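Local coordinates for putative peptide ABC-transport system periplasmic peptide-binding protein (Campylobacter jejuni, PDB 4OEV) that binds nickel(II) outside the cytoplasmic membrane, probably delivering it to an ABC-type importer, although its family is generally assigned to peptide transport, at residues A16-A28 / A90-V102. Numbering follows the deposited sequence.
With NI (nickel (II) ion), chain C.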
loop_
_atom_site.group_PDB
_atom_site.type_symbol
_atom_site.label_atom_id
_atom_site.label_comp_id
_atom_site.label_asym_id
_atom_site.label_seq_id
_atom_site.Cartn_x
_atom_site.Cartn_y
_atom_site.Cartn_z
ATOM N N ALA A 16 13.853 -2.836 -5.256
ATOM C CA ALA A 16 15.054 -3.334 -5.938
ATOM C C ALA A 16 14.950 -3.297 -7.458
ATOM O O ALA A 16 15.965 -3.378 -8.140
ATOM C CB ALA A 16 15.382 -4.749 -5.504
ATOM N N ARG A 17 13.744 -3.232 -8.002
ATOM C CA ARG A 17 13.604 -3.194 -9.477
ATOM C C ARG A 17 12.694 -2.025 -9.811
ATOM O O ARG A 17 11.512 -2.014 -9.428
ATOM C CB ARG A 17 13.037 -4.520 -10.010
ATOM C CG ARG A 17 13.964 -5.706 -9.874
ATOM C CD ARG A 17 13.277 -7.003 -10.323
ATOM N NE ARG A 17 12.319 -7.488 -9.338
ATOM C CZ ARG A 17 11.616 -8.611 -9.459
ATOM N NH1 ARG A 17 11.724 -9.390 -10.530
ATOM N NH2 ARG A 17 10.791 -8.967 -8.502
ATOM N N ILE A 18 13.258 -0.976 -10.410
ATOM C CA ILE A 18 12.454 0.190 -10.711
ATOM C C ILE A 18 11.738 -0.077 -12.016
ATOM O O ILE A 18 12.105 0.436 -13.075
ATOM C CB ILE A 18 13.290 1.498 -10.763
ATOM C CG1 ILE A 18 14.009 1.720 -9.412
ATOM C CG2 ILE A 18 12.367 2.697 -11.023
ATOM C CD1 ILE A 18 15.035 2.884 -9.423
ATOM N N ASN A 19 10.675 -0.852 -11.903
ATOM C CA ASN A 19 9.964 -1.382 -13.055
ATOM C C ASN A 19 8.520 -1.563 -12.629
ATOM O O ASN A 19 8.250 -2.275 -11.663
ATOM C CB ASN A 19 10.619 -2.692 -13.480
ATOM C CG ASN A 19 9.928 -3.364 -14.630
ATOM O OD1 ASN A 19 8.754 -3.140 -14.917
ATOM N ND2 ASN A 19 10.674 -4.191 -15.319
ATOM N N PRO A 20 7.599 -0.865 -13.306
ATOM C CA PRO A 20 6.164 -0.948 -13.005
ATOM C C PRO A 20 5.642 -2.403 -12.814
ATOM O O PRO A 20 4.761 -2.602 -11.991
ATOM C CB PRO A 20 5.517 -0.288 -14.229
ATOM C CG PRO A 20 6.570 0.639 -14.748
ATOM C CD PRO A 20 7.907 0.184 -14.296
ATOM N N ALA A 21 6.194 -3.384 -13.540
ATOM C CA ALA A 21 5.712 -4.762 -13.421
ATOM C C ALA A 21 5.912 -5.345 -12.013
ATOM O O ALA A 21 5.243 -6.337 -11.668
ATOM C CB ALA A 21 6.386 -5.645 -14.427
ATOM N N TYR A 22 6.818 -4.748 -11.225
ATOM C CA TYR A 22 7.135 -5.232 -9.865
ATOM C C TYR A 22 6.783 -4.194 -8.788
ATOM O O TYR A 22 7.239 -4.284 -7.625
ATOM C CB TYR A 22 8.644 -5.651 -9.799
ATOM C CG TYR A 22 8.922 -6.643 -10.907
ATOM C CD1 TYR A 22 8.379 -7.935 -10.835
ATOM C CD2 TYR A 22 9.645 -6.290 -12.028
ATOM C CE1 TYR A 22 8.564 -8.848 -11.833
ATOM C CE2 TYR A 22 9.854 -7.223 -13.085
ATOM C CZ TYR A 22 9.310 -8.491 -12.964
ATOM O OH TYR A 22 9.469 -9.445 -13.929
ATOM N N SER A 23 5.888 -3.268 -9.147
ATOM C CA SER A 23 5.348 -2.323 -8.165
ATOM C C SER A 23 4.625 -3.030 -7.006
ATOM O O SER A 23 3.689 -3.794 -7.249
ATOM C CB SER A 23 4.333 -1.417 -8.793
ATOM O OG SER A 23 3.774 -0.576 -7.808
ATOM N N GLU A 24 5.002 -2.716 -5.769
ATOM C CA GLU A 24 4.282 -3.244 -4.613
ATOM C C GLU A 24 3.621 -2.139 -3.804
ATOM O O GLU A 24 3.333 -2.330 -2.629
ATOM C CB GLU A 24 5.214 -4.067 -3.708
ATOM C CG GLU A 24 5.644 -5.359 -4.393
ATOM C CD GLU A 24 6.298 -6.333 -3.449
ATOM O OE1 GLU A 24 7.151 -5.921 -2.631
ATOM O OE2 GLU A 24 5.897 -7.509 -3.470
ATOM N N ASP A 25 3.396 -0.993 -4.447
ATOM C CA ASP A 25 2.763 0.196 -3.846
ATOM C C ASP A 25 3.551 0.669 -2.616
ATOM O O ASP A 25 2.981 1.304 -1.726
ATOM C CB ASP A 25 1.299 -0.036 -3.429
ATOM C CG ASP A 25 0.352 -0.237 -4.602
ATOM O OD1 ASP A 25 0.761 -0.007 -5.754
ATOM O OD2 ASP A 25 -0.833 -0.601 -4.374
ATOM N N HIS A 26 4.854 0.383 -2.564
ATOM C CA HIS A 26 5.648 0.855 -1.426
ATOM C C HIS A 26 6.662 1.945 -1.762
ATOM O O HIS A 26 7.177 2.587 -0.862
ATOM C CB HIS A 26 6.428 -0.283 -0.782
ATOM C CG HIS A 26 5.616 -1.082 0.159
ATOM N ND1 HIS A 26 4.639 -1.960 -0.258
ATOM C CD2 HIS A 26 5.594 -1.101 1.520
ATOM C CE1 HIS A 26 4.074 -2.509 0.812
ATOM N NE2 HIS A 26 4.621 -1.986 1.881
ATOM N N ASP A 27 6.942 2.170 -3.035
ATOM C CA ASP A 27 8.029 3.088 -3.385
ATOM C C ASP A 27 7.550 4.426 -3.942
ATOM O O ASP A 27 6.359 4.615 -4.221
ATOM C CB ASP A 27 8.952 2.431 -4.392
ATOM C CG ASP A 27 8.305 2.313 -5.747
ATOM O OD1 ASP A 27 8.408 3.294 -6.500
ATOM O OD2 ASP A 27 7.682 1.268 -6.042
ATOM N N ALA A 28 8.483 5.367 -4.064
ATOM C CA ALA A 28 8.166 6.671 -4.647
ATOM C C ALA A 28 8.916 6.903 -5.961
ATOM O O ALA A 28 8.874 8.027 -6.493
ATOM C CB ALA A 28 8.470 7.822 -3.653
ATOM N N ALA A 90 2.750 -7.999 -20.800
ATOM C CA ALA A 90 3.877 -8.276 -19.936
ATOM C C ALA A 90 3.424 -8.546 -18.497
ATOM O O ALA A 90 3.922 -9.484 -17.900
ATOM C CB ALA A 90 4.880 -7.120 -19.954
ATOM N N PHE A 91 2.466 -7.762 -17.991
ATOM C CA PHE A 91 1.928 -7.883 -16.629
ATOM C C PHE A 91 1.134 -9.183 -16.461
ATOM O O PHE A 91 1.077 -9.745 -15.374
ATOM C CB PHE A 91 1.022 -6.708 -16.302
ATOM C CG PHE A 91 1.702 -5.339 -16.439
ATOM C CD1 PHE A 91 3.080 -5.182 -16.252
ATOM C CD2 PHE A 91 0.953 -4.232 -16.781
ATOM C CE1 PHE A 91 3.691 -3.924 -16.341
ATOM C CE2 PHE A 91 1.558 -2.954 -16.916
ATOM C CZ PHE A 91 2.932 -2.811 -16.704
ATOM N N LYS A 92 0.515 -9.676 -17.534
ATOM C CA LYS A 92 -0.317 -10.865 -17.353
ATOM C C LYS A 92 0.378 -12.124 -17.814
ATOM O O LYS A 92 -0.199 -13.195 -17.726
ATOM C CB LYS A 92 -1.648 -10.730 -18.077
ATOM C CG LYS A 92 -1.540 -10.679 -19.618
ATOM C CD LYS A 92 -2.918 -10.748 -20.249
ATOM C CE LYS A 92 -2.832 -10.963 -21.786
ATOM N NZ LYS A 92 -3.607 -12.182 -22.212
ATOM N N ASN A 93 1.619 -12.012 -18.282
ATOM C CA ASN A 93 2.411 -13.200 -18.626
ATOM C C ASN A 93 2.942 -13.839 -17.368
ATOM O O ASN A 93 3.697 -13.200 -16.619
ATOM C CB ASN A 93 3.554 -12.831 -19.584
ATOM C CG ASN A 93 4.254 -14.040 -20.178
ATOM O OD1 ASN A 93 4.473 -15.050 -19.502
ATOM N ND2 ASN A 93 4.585 -13.954 -21.467
ATOM N N PRO A 94 2.529 -15.098 -17.099
ATOM C CA PRO A 94 2.948 -15.719 -15.839
ATOM C C PRO A 94 4.469 -15.841 -15.686
ATOM O O PRO A 94 4.980 -15.787 -14.566
ATOM C CB PRO A 94 2.309 -17.135 -15.905
ATOM C CG PRO A 94 1.164 -17.015 -16.870
ATOM C CD PRO A 94 1.663 -15.991 -17.901
ATOM N N LYS A 95 5.187 -15.916 -16.796
ATOM C CA LYS A 95 6.634 -16.092 -16.745
ATOM C C LYS A 95 7.321 -14.815 -16.258
ATOM O O LYS A 95 8.520 -14.830 -15.966
ATOM C CB LYS A 95 7.174 -16.549 -18.106
ATOM C CG LYS A 95 6.901 -18.019 -18.391
ATOM C CD LYS A 95 7.723 -18.605 -19.556
ATOM C CE LYS A 95 7.410 -17.923 -20.894
ATOM N NZ LYS A 95 7.765 -18.761 -22.078
ATOM N N ASN A 96 6.573 -13.717 -16.182
ATOM C CA ASN A 96 7.160 -12.483 -15.649
ATOM C C ASN A 96 6.979 -12.312 -14.141
ATOM O O ASN A 96 7.636 -11.448 -13.546
ATOM C CB ASN A 96 6.604 -11.240 -16.341
ATOM C CG ASN A 96 7.099 -11.102 -17.746
ATOM O OD1 ASN A 96 8.206 -11.547 -18.050
ATOM N ND2 ASN A 96 6.307 -10.474 -18.610
ATOM N N ASN A 97 6.130 -13.136 -13.522
ATOM C CA ASN A 97 5.917 -13.092 -12.060
ATOM C C ASN A 97 5.590 -11.704 -11.523
ATOM O O ASN A 97 6.073 -11.300 -10.464
ATOM C CB ASN A 97 7.140 -13.667 -11.325
ATOM C CG ASN A 97 7.514 -15.041 -11.853
ATOM O OD1 ASN A 97 6.752 -15.979 -11.708
ATOM N ND2 ASN A 97 8.666 -15.145 -12.524
ATOM N N SER A 98 4.709 -11.002 -12.230
ATOM C CA SER A 98 4.416 -9.598 -11.949
ATOM C C SER A 98 3.698 -9.416 -10.632
ATOM O O SER A 98 2.833 -10.215 -10.297
ATOM C CB SER A 98 3.581 -9.001 -13.077
ATOM O OG SER A 98 3.231 -7.669 -12.737
ATOM N N SER A 99 4.056 -8.370 -9.880
ATOM C CA SER A 99 3.422 -8.085 -8.587
ATOM C C SER A 99 1.955 -7.641 -8.810
ATOM O O SER A 99 1.120 -7.690 -7.906
ATOM C CB SER A 99 4.203 -6.970 -7.870
ATOM O OG SER A 99 4.155 -5.826 -8.740
ATOM N N ILE A 100 1.656 -7.223 -10.034
ATOM C CA ILE A 100 0.324 -6.710 -10.364
ATOM C C ILE A 100 -0.377 -7.657 -11.351
ATOM O O ILE A 100 -1.378 -7.301 -11.954
ATOM C CB ILE A 100 0.393 -5.264 -10.954
ATOM C CG1 ILE A 100 1.286 -5.235 -12.186
ATOM C CG2 ILE A 100 0.937 -4.289 -9.908
ATOM C CD1 ILE A 100 1.580 -3.835 -12.691
ATOM N N TYR A 101 0.108 -8.902 -11.411
ATOM C CA TYR A 101 -0.510 -9.931 -12.256
ATOM C C TYR A 101 -2.061 -9.957 -12.145
ATOM O O TYR A 101 -2.778 -10.002 -13.136
ATOM C CB TYR A 101 0.098 -11.298 -11.911
ATOM C CG TYR A 101 -0.608 -12.445 -12.624
ATOM C CD1 TYR A 101 -1.488 -13.298 -11.948
ATOM C CD2 TYR A 101 -0.416 -12.653 -13.987
ATOM C CE1 TYR A 101 -2.151 -14.342 -12.654
ATOM C CE2 TYR A 101 -1.064 -13.668 -14.666
ATOM C CZ TYR A 101 -1.912 -14.516 -13.994
ATOM O OH TYR A 101 -2.549 -15.493 -14.702
ATOM N N VAL A 102 -2.570 -9.878 -10.917
ATOM C CA VAL A 102 -4.006 -10.030 -10.666
ATOM C C VAL A 102 -4.801 -8.821 -11.177
ATOM O O VAL A 102 -6.033 -8.878 -11.263
ATOM C CB VAL A 102 -4.294 -10.270 -9.132
ATOM C CG1 VAL A 102 -3.695 -11.596 -8.693
ATOM C CG2 VAL A 102 -3.734 -9.091 -8.308
HETATM NI NI NI C . 3.939 -2.023 4.000
HETATM O O HOH W 1 8.438 -11.030 -9.070
HETATM O O HOH W 2 5.764 -2.768 4.052
#
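A21, S99 and Y22 bury the most surface here, and the first two meet through the backbone. The carbonyl of A21 accepts two hydrogen bonds, both in its plane: S98 OG lies 2.6 Å from A21 O, on a lone pair (C=O...O angle 134°), and S99 N lies 3.0 Å from the same A21 O. S98 OG also accepts from I100 N at 3.2 Å, closing an ST turn, so this hydroxyl is gripped at two points. With chi1 at 60°, the S99 hydroxyl is flanked by both backbone branches, and this brings S99 OG to 2.6 Å from S23 O; it approaches well above that carbonyl plane (50°) and misses the lone pairs.

Y22 reaches 90-102 with its phenol end. Y22 OH donates to N96 O at 2.7 Å, in the plane of that carbonyl, while N97 O lies at the ring edge. R17 NH1 stands 3.4 Å above the ring centre on one face, and the A21 methyl lies near the border of the opposite face; the two probably limit the tilt of the ring. A water joins R17 NH2 to N97 O. The same A21 methyl also touches F91, with A21 CB 3.7 Å from F91 CE1, and one face of the F91 ring carries I100 CD1 over its centre.

Farther along 16-28, H26 ND1 donates to E24 O, leaving NE2 to bind nickel beside H480 and H481. Through the hydrogen bonds and side-chain contacts between 16-28 and 90-102, the loop between strand 6-11 and helix 30-33 is joined to the link from helix 81-92 to helix 101-104. Helix 30-33 touches P20, and helix 395-398 reaches I100 through R396.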